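Side-chain contacts in oxidoreductase, Gfo/Idh/MocA family (Pseudomonas syringae pv. tomato, PDB 3DTY), which probably works as a nucleotide-dependent oxidoreductase of the Gfo/Idh/MocA family, with an N-terminal Rossmann domain, and binds magnesium: residues V89-P94 against Y99-A104; C119-Q124 against W373-V378; E123-L128 against A366-V371. One frame throughout, in Å; residues are numbered along the deposited sequence.

Contact 1 (V89-P94 against Y99-A104); sequences VSIATP and YSITKA
Ile91 and Ile101 lie alongside each other, pointing opposite ways, where strand 88-92 meets helix 98-107. This is the tight part of the contact. Ile91 CD1 lies 3.4 Å from Ile101 CG2, closer than carbons usually pack. Ile91 CG1 follows at 3.6 Å from the same Ile101 CG2. In Ile101 that methyl stands opposite the backbone N, because CG1 takes the place beside the N (chi1 -62°). This puts CG2 against CD1 and CG1 of Ile91, while the other branch carries CD1 to Thr93. Ile91 CD1 also reaches across the side chain of Thr102, 3.2 Å from Thr102 OG1. This hydroxyl is not left bare among the carbons. It is hydrogen-bonded to His98 O, one turn back in the helix. Val112 of strand 111-114 touches both Ile91 and Thr102.

The contact thins out toward the partly exposed Thr93. There Thr93 and Ile101 meet tip to tip through a single close atom pair, Thr93 OG1 and Ile101 CD1, 3.4 Å apart. The hydroxyl of Thr93 is hydrogen-bonded to Thr97, just ahead of the helix. Helix 98-107 thus lies against its own strand through a few branched side chains. Strand 88-92, helix 98-107 and strand 111-114 form a right-handed beta-alpha-beta crossover, the repeating unit of the Rossmann fold.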
# COMPACT_ATOMS: atom_id res chain seq x y z
N VAL A 89 16.47 24.49 -29.72
CA VAL A 89 17.42 23.39 -29.57
C VAL A 89 17.41 22.81 -28.16
O VAL A 89 17.30 23.53 -27.17
CB VAL A 89 18.86 23.85 -29.92
CG1 VAL A 89 19.29 24.98 -28.99
CG2 VAL A 89 19.82 22.69 -29.80
N SER A 90 17.51 21.48 -28.08
CA SER A 90 17.55 20.79 -26.80
C SER A 90 18.97 20.25 -26.64
O SER A 90 19.49 19.58 -27.52
CB SER A 90 16.54 19.65 -26.78
OG SER A 90 15.22 20.16 -26.71
N ILE A 91 19.58 20.57 -25.51
CA ILE A 91 20.94 20.18 -25.20
C ILE A 91 20.93 18.95 -24.29
O ILE A 91 20.41 19.01 -23.18
CB ILE A 91 21.69 21.35 -24.48
CG1 ILE A 91 21.57 22.62 -25.32
CG2 ILE A 91 23.15 21.00 -24.26
CD1 ILE A 91 22.00 23.88 -24.59
N ALA A 92 21.49 17.85 -24.77
CA ALA A 92 21.51 16.63 -23.98
C ALA A 92 22.92 16.07 -23.82
O ALA A 92 23.11 14.88 -23.59
CB ALA A 92 20.59 15.58 -24.61
N THR A 93 23.91 16.94 -23.94
CA THR A 93 25.30 16.55 -23.80
C THR A 93 25.65 16.55 -22.31
O THR A 93 24.84 16.95 -21.47
CB THR A 93 26.21 17.54 -24.55
OG1 THR A 93 25.80 18.88 -24.24
CG2 THR A 93 26.11 17.33 -26.06
N PRO A 94 26.86 16.09 -21.96
CA PRO A 94 27.27 16.07 -20.55
C PRO A 94 27.16 17.43 -19.85
O PRO A 94 27.43 18.48 -20.45
CB PRO A 94 28.70 15.52 -20.61
CG PRO A 94 29.13 15.76 -22.04
CD PRO A 94 27.89 15.46 -22.81
N TYR A 99 26.53 25.01 -20.05
CA TYR A 99 26.72 26.45 -20.03
C TYR A 99 27.12 27.06 -21.37
O TYR A 99 26.48 28.00 -21.84
CB TYR A 99 27.75 26.86 -18.99
CG TYR A 99 28.11 28.32 -19.09
CD1 TYR A 99 27.23 29.30 -18.63
CD2 TYR A 99 29.30 28.73 -19.68
CE1 TYR A 99 27.52 30.65 -18.76
CE2 TYR A 99 29.61 30.09 -19.81
CZ TYR A 99 28.71 31.04 -19.35
OH TYR A 99 28.99 32.38 -19.48
N SER A 100 28.19 26.54 -21.98
CA SER A 100 28.67 27.10 -23.24
C SER A 100 27.71 26.89 -24.40
O SER A 100 27.52 27.78 -25.23
CB SER A 100 30.04 26.51 -23.58
OG SER A 100 29.99 25.10 -23.59
N ILE A 101 27.09 25.72 -24.47
CA ILE A 101 26.16 25.46 -25.56
C ILE A 101 24.92 26.34 -25.43
O ILE A 101 24.47 26.93 -26.41
CB ILE A 101 25.77 23.97 -25.60
CG1 ILE A 101 27.04 23.14 -25.87
CG2 ILE A 101 24.73 23.73 -26.67
CD1 ILE A 101 26.82 21.64 -25.93
N THR A 102 24.38 26.46 -24.22
CA THR A 102 23.21 27.30 -24.01
C THR A 102 23.53 28.75 -24.38
O THR A 102 22.71 29.46 -24.95
CB THR A 102 22.74 27.27 -22.54
OG1 THR A 102 22.36 25.94 -22.18
CG2 THR A 102 21.53 28.21 -22.35
N LYS A 103 24.74 29.19 -24.04
CA LYS A 103 25.17 30.56 -24.35
C LYS A 103 25.21 30.77 -25.86
O LYS A 103 24.66 31.75 -26.37
CB LYS A 103 26.55 30.82 -23.75
CG LYS A 103 27.05 32.26 -23.86
CD LYS A 103 28.32 32.44 -23.03
CE LYS A 103 28.93 33.81 -23.23
NZ LYS A 103 29.48 33.97 -24.60
N ALA A 104 25.88 29.86 -26.56
CA ALA A 104 25.99 29.94 -28.02
C ALA A 104 24.61 29.92 -28.67
O ALA A 104 24.33 30.69 -29.58
CB ALA A 104 26.83 28.76 -28.54

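Contact 2 (C119-Q124 against W373-V378); sequences CFTVEQ and WVERCV. With MG (magnesium ion), chain F.
A carboxylate from a helix some 250 residues later in the chain grips the start of helix 122-134: Glu375 OE1 accepts from Val122 N at 2.8 Å. The bond is fairly straight, with an N-H...O angle of 160°. It uses the syn side of OE1 but lies 34° out of the carboxylate plane. Glu375 reaches this far because CG stands opposite its backbone N (chi1 -170°) and the chain stays extended beyond it. Two waters widen the grip. Water 1 donates to both Phe120 O and Glu375 OE1. Water 2 accepts from Glu123 N and donates to Glu375 OE2, 3.0 Å away. Val122 lies crosswise to the glutamate chain, with Val122 CG2 3.1 Å from Glu375 OE2.

The first turn of helix 122-134 carries a capping box. Thr121 is the N-cap, and its OG1 accepts from Gln124 N, although the position of OG1 is less certain. In return, Gln124 OE1 takes weak bonds from Thr121 N and Phe120 N. The negative carboxylate of Glu375 would probably be favoured at this helix N-terminus. The bond joins the Rossmann domain to helix 364-382 of the C-terminal alpha/beta domain. That helix turns Trp373 the other way, onto Leu212 of helix 203-218. The side chain of Glu123 leads away from Glu375, and its OE2 binds a magnesium ion at 2.1 Å, a site that Asn127 shares.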
# COMPACT_ATOMS: atom_id res chain seq x y z
N CYS A 119 23.81 24.76 -15.45
CA CYS A 119 25.24 24.99 -15.42
C CYS A 119 25.73 24.66 -14.00
O CYS A 119 24.97 24.11 -13.20
CB CYS A 119 25.56 26.44 -15.80
SG CYS A 119 24.58 27.68 -14.92
N PHE A 120 26.98 25.00 -13.69
CA PHE A 120 27.52 24.69 -12.37
C PHE A 120 27.60 25.83 -11.37
O PHE A 120 27.49 25.60 -10.16
CB PHE A 120 28.91 24.06 -12.52
CG PHE A 120 28.90 22.71 -13.18
CD1 PHE A 120 27.84 21.83 -12.97
CD2 PHE A 120 29.96 22.31 -13.98
CE1 PHE A 120 27.85 20.56 -13.55
CE2 PHE A 120 29.98 21.05 -14.56
CZ PHE A 120 28.92 20.16 -14.35
N THR A 121 27.79 27.06 -11.85
CA THR A 121 27.90 28.19 -10.94
C THR A 121 26.80 29.22 -11.12
O THR A 121 26.26 29.39 -12.22
CB THR A 121 29.23 28.92 -11.14
OG1 THR A 121 29.18 29.63 -12.38
CG2 THR A 121 30.41 27.93 -11.15
N VAL A 122 26.48 29.93 -10.04
CA VAL A 122 25.46 30.97 -10.06
C VAL A 122 25.84 32.08 -11.04
O VAL A 122 24.98 32.60 -11.76
CB VAL A 122 25.25 31.57 -8.65
CG1 VAL A 122 24.32 32.78 -8.72
CG2 VAL A 122 24.67 30.51 -7.72
N GLU A 123 27.12 32.44 -11.08
CA GLU A 123 27.59 33.49 -11.98
C GLU A 123 27.29 33.11 -13.43
O GLU A 123 26.84 33.95 -14.21
CB GLU A 123 29.10 33.73 -11.78
CG GLU A 123 29.70 34.89 -12.58
CD GLU A 123 29.97 34.53 -14.03
OE1 GLU A 123 30.44 33.40 -14.29
OE2 GLU A 123 29.73 35.38 -14.92
N GLN A 124 27.56 31.86 -13.80
CA GLN A 124 27.27 31.40 -15.15
C GLN A 124 25.76 31.46 -15.35
O GLN A 124 25.28 31.95 -16.37
CB GLN A 124 27.77 29.97 -15.37
CG GLN A 124 29.27 29.81 -15.26
CD GLN A 124 29.72 28.36 -15.35
OE1 GLN A 124 29.01 27.45 -14.89
NE2 GLN A 124 30.89 28.13 -15.91
N TRP A 373 20.65 26.79 -5.40
CA TRP A 373 20.39 25.87 -4.30
C TRP A 373 21.56 24.90 -4.11
O TRP A 373 22.01 24.69 -2.99
CB TRP A 373 19.11 25.06 -4.54
CG TRP A 373 18.75 24.17 -3.39
CD1 TRP A 373 18.20 24.55 -2.20
CD2 TRP A 373 18.95 22.75 -3.31
NE1 TRP A 373 18.03 23.45 -1.39
CE2 TRP A 373 18.48 22.34 -2.05
CE3 TRP A 373 19.46 21.79 -4.19
CZ2 TRP A 373 18.52 21.00 -1.64
CZ3 TRP A 373 19.50 20.46 -3.78
CH2 TRP A 373 19.03 20.08 -2.51
N VAL A 374 22.06 24.33 -5.20
CA VAL A 374 23.18 23.41 -5.10
C VAL A 374 24.43 24.13 -4.60
O VAL A 374 25.15 23.61 -3.75
CB VAL A 374 23.46 22.75 -6.47
CG1 VAL A 374 24.81 22.03 -6.45
CG2 VAL A 374 22.35 21.75 -6.80
N GLU A 375 24.68 25.33 -5.11
CA GLU A 375 25.85 26.11 -4.72
C GLU A 375 25.82 26.44 -3.22
O GLU A 375 26.84 26.33 -2.54
CB GLU A 375 25.93 27.40 -5.56
CG GLU A 375 27.24 28.19 -5.41
CD GLU A 375 27.46 29.21 -6.54
OE1 GLU A 375 27.66 28.79 -7.71
OE2 GLU A 375 27.44 30.42 -6.26
N ARG A 376 24.65 26.83 -2.70
CA ARG A 376 24.55 27.15 -1.28
C ARG A 376 24.72 25.89 -0.42
O ARG A 376 25.40 25.92 0.60
CB ARG A 376 23.19 27.81 -0.95
CG ARG A 376 22.84 28.99 -1.87
CD ARG A 376 23.99 29.99 -1.99
NE ARG A 376 24.18 30.78 -0.77
CZ ARG A 376 25.22 31.58 -0.56
NH1 ARG A 376 26.17 31.70 -1.48
NH2 ARG A 376 25.30 32.28 0.57
N CYS A 377 24.10 24.78 -0.83
CA CYS A 377 24.24 23.53 -0.08
C CYS A 377 25.71 23.11 -0.03
O CYS A 377 26.21 22.69 1.01
CB CYS A 377 23.41 22.41 -0.71
SG CYS A 377 21.64 22.55 -0.43
N VAL A 378 26.39 23.21 -1.17
CA VAL A 378 27.80 22.84 -1.23
C VAL A 378 28.64 23.72 -0.30
O VAL A 378 29.53 23.23 0.39
CB VAL A 378 28.36 22.95 -2.67
CG1 VAL A 378 29.87 22.71 -2.66
CG2 VAL A 378 27.67 21.92 -3.58
MG MG F . 28.86 37.25 -15.23
O HOH W 1 28.83 26.29 -7.80
O HOH W 2 28.72 31.74 -8.59
O HOH W 3 27.09 37.02 -14.08
O HOH W 4 27.41 38.98 -15.57
O HOH W 5 29.60 38.39 -13.93
O HOH W 6 29.82 37.70 -16.84

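Contact 3 (E123-L128 against A366-V371); sequences EQAENL and AGVEGV. With MG (magnesium ion), chain F.
Ala125 CB overlaps the side of Val368, 4.1 Å from Val368 CG2. Segments 123-128 and 366-371 run antiparallel (174°), their axes 9.2 Å apart at closest approach. Helix 122-134 belongs to the Rossmann domain and helix 364-382 to the C-terminal alpha/beta domain, so this is an interdomain helix pair. The touching surface is small and mostly apolar. Val368 CG2 lies beside its own backbone N, while CG1 stands opposite that N (chi1 173°). CG2 thus meets Ala125, and it also comes within 3.9 Å of Ala125 O. One turn further along, Val371 CB stands 4.3 Å from Ala125 CB. The methyl of Ala125 therefore faces two valines on successive turns, and Cys119 touches both Ala125 and Val371.

Glu126 lies beside the alanine-valine contact. Its CD approaches Val368 CG1, while its carboxylate makes a salt bridge with Arg129. Glu369 makes a salt bridge with Arg372, which probably eases the like charge of the two glutamates.

Helix 122-134 also holds a magnesium ion, on a side turned from the valines. Glu123 and Asn127, one turn apart, supply two ligands, and four waters complete six. The chain of Glu123 bends at chi2 (-79°), which brings its carboxylate round to the ion beside Asn127. Asn127 ND2 is hydrogen-bonded to Tyr99 OH. Asn127 OD1 binds the ion at 2.2 Å.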
# COMPACT_ATOMS: atom_id res chain seq x y z
N GLU A 123 27.12 32.44 -11.08
CA GLU A 123 27.59 33.49 -11.98
C GLU A 123 27.29 33.11 -13.43
O GLU A 123 26.84 33.95 -14.21
CB GLU A 123 29.10 33.73 -11.78
CG GLU A 123 29.70 34.89 -12.58
CD GLU A 123 29.97 34.53 -14.03
OE1 GLU A 123 30.44 33.40 -14.29
OE2 GLU A 123 29.73 35.38 -14.92
N GLN A 124 27.56 31.86 -13.80
CA GLN A 124 27.27 31.40 -15.15
C GLN A 124 25.76 31.46 -15.35
O GLN A 124 25.28 31.95 -16.37
CB GLN A 124 27.77 29.97 -15.37
CG GLN A 124 29.27 29.81 -15.26
CD GLN A 124 29.72 28.36 -15.35
OE1 GLN A 124 29.01 27.45 -14.89
NE2 GLN A 124 30.89 28.13 -15.91
N ALA A 125 25.01 30.96 -14.37
CA ALA A 125 23.55 30.97 -14.45
C ALA A 125 23.01 32.38 -14.71
O ALA A 125 22.13 32.57 -15.56
CB ALA A 125 22.96 30.43 -13.17
N GLU A 126 23.52 33.36 -13.98
CA GLU A 126 23.08 34.75 -14.14
C GLU A 126 23.44 35.28 -15.53
O GLU A 126 22.76 36.15 -16.05
CB GLU A 126 23.72 35.64 -13.07
CG GLU A 126 23.39 35.21 -11.65
CD GLU A 126 22.01 35.64 -11.20
OE1 GLU A 126 21.16 35.93 -12.06
OE2 GLU A 126 21.78 35.66 -9.97
N ASN A 127 24.52 34.75 -16.11
CA ASN A 127 24.94 35.17 -17.45
C ASN A 127 23.93 34.68 -18.49
O ASN A 127 23.57 35.42 -19.41
CB ASN A 127 26.31 34.59 -17.83
CG ASN A 127 27.44 35.18 -17.00
OD1 ASN A 127 27.27 36.21 -16.36
ND2 ASN A 127 28.60 34.53 -17.03
N LEU A 128 23.49 33.44 -18.35
CA LEU A 128 22.52 32.87 -19.27
C LEU A 128 21.19 33.61 -19.16
O LEU A 128 20.53 33.89 -20.16
CB LEU A 128 22.34 31.37 -18.98
CG LEU A 128 23.61 30.51 -19.11
CD1 LEU A 128 23.29 29.05 -18.81
CD2 LEU A 128 24.16 30.64 -20.53
N ALA A 366 13.84 29.13 -12.76
CA ALA A 366 13.94 27.85 -12.07
C ALA A 366 15.32 27.26 -12.31
O ALA A 366 15.88 26.58 -11.45
CB ALA A 366 12.87 26.88 -12.58
N GLY A 367 15.87 27.54 -13.49
CA GLY A 367 17.19 27.04 -13.83
C GLY A 367 18.24 27.68 -12.94
O GLY A 367 19.13 27.01 -12.41
N VAL A 368 18.15 28.99 -12.78
CA VAL A 368 19.09 29.71 -11.94
C VAL A 368 18.98 29.21 -10.50
O VAL A 368 19.98 28.82 -9.89
CB VAL A 368 18.82 31.22 -11.95
CG1 VAL A 368 19.71 31.92 -10.93
CG2 VAL A 368 19.06 31.78 -13.36
N GLU A 369 17.77 29.19 -9.96
CA GLU A 369 17.57 28.75 -8.59
C GLU A 369 18.05 27.33 -8.31
O GLU A 369 18.49 27.02 -7.21
CB GLU A 369 16.10 28.89 -8.19
CG GLU A 369 15.61 30.33 -8.13
CD GLU A 369 16.60 31.27 -7.43
OE1 GLU A 369 17.24 30.85 -6.45
OE2 GLU A 369 16.73 32.44 -7.86
N GLY A 370 17.97 26.46 -9.32
CA GLY A 370 18.42 25.10 -9.14
C GLY A 370 19.93 25.08 -8.95
O GLY A 370 20.47 24.29 -8.18
N VAL A 371 20.61 25.96 -9.67
CA VAL A 371 22.05 26.08 -9.57
C VAL A 371 22.39 26.74 -8.24
O VAL A 371 23.29 26.29 -7.54
CB VAL A 371 22.62 26.95 -10.72
CG1 VAL A 371 24.10 27.20 -10.51
CG2 VAL A 371 22.37 26.27 -12.07
MG MG F . 28.86 37.25 -15.23
O HOH W 3 27.09 37.02 -14.08
O HOH W 4 27.41 38.98 -15.57
O HOH W 5 29.60 38.39 -13.93
O HOH W 6 29.82 37.70 -16.84

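Contact 1 comes first along the chain and closes before the other two open. It lies wholly within the Rossmann domain. Contacts 2 and 3 both start on or just before helix 122-134 and end on helix 364-382, some 240 residues later. Their centres are about 8 Å apart, and they share Glu123, Gln124 and the magnesium ion. Together they join the Rossmann domain to the C-terminal alpha/beta domain. Contact 1 lies about 17 Å from contact 2 and about 14 Å from contact 3, centre to centre. Tyr99 bridges the gap by packing on Gln124, and its OH probably hydrogen-bonds Asn127. Helix 122-134 thus lies between helix 98-107 and the C-terminal domain.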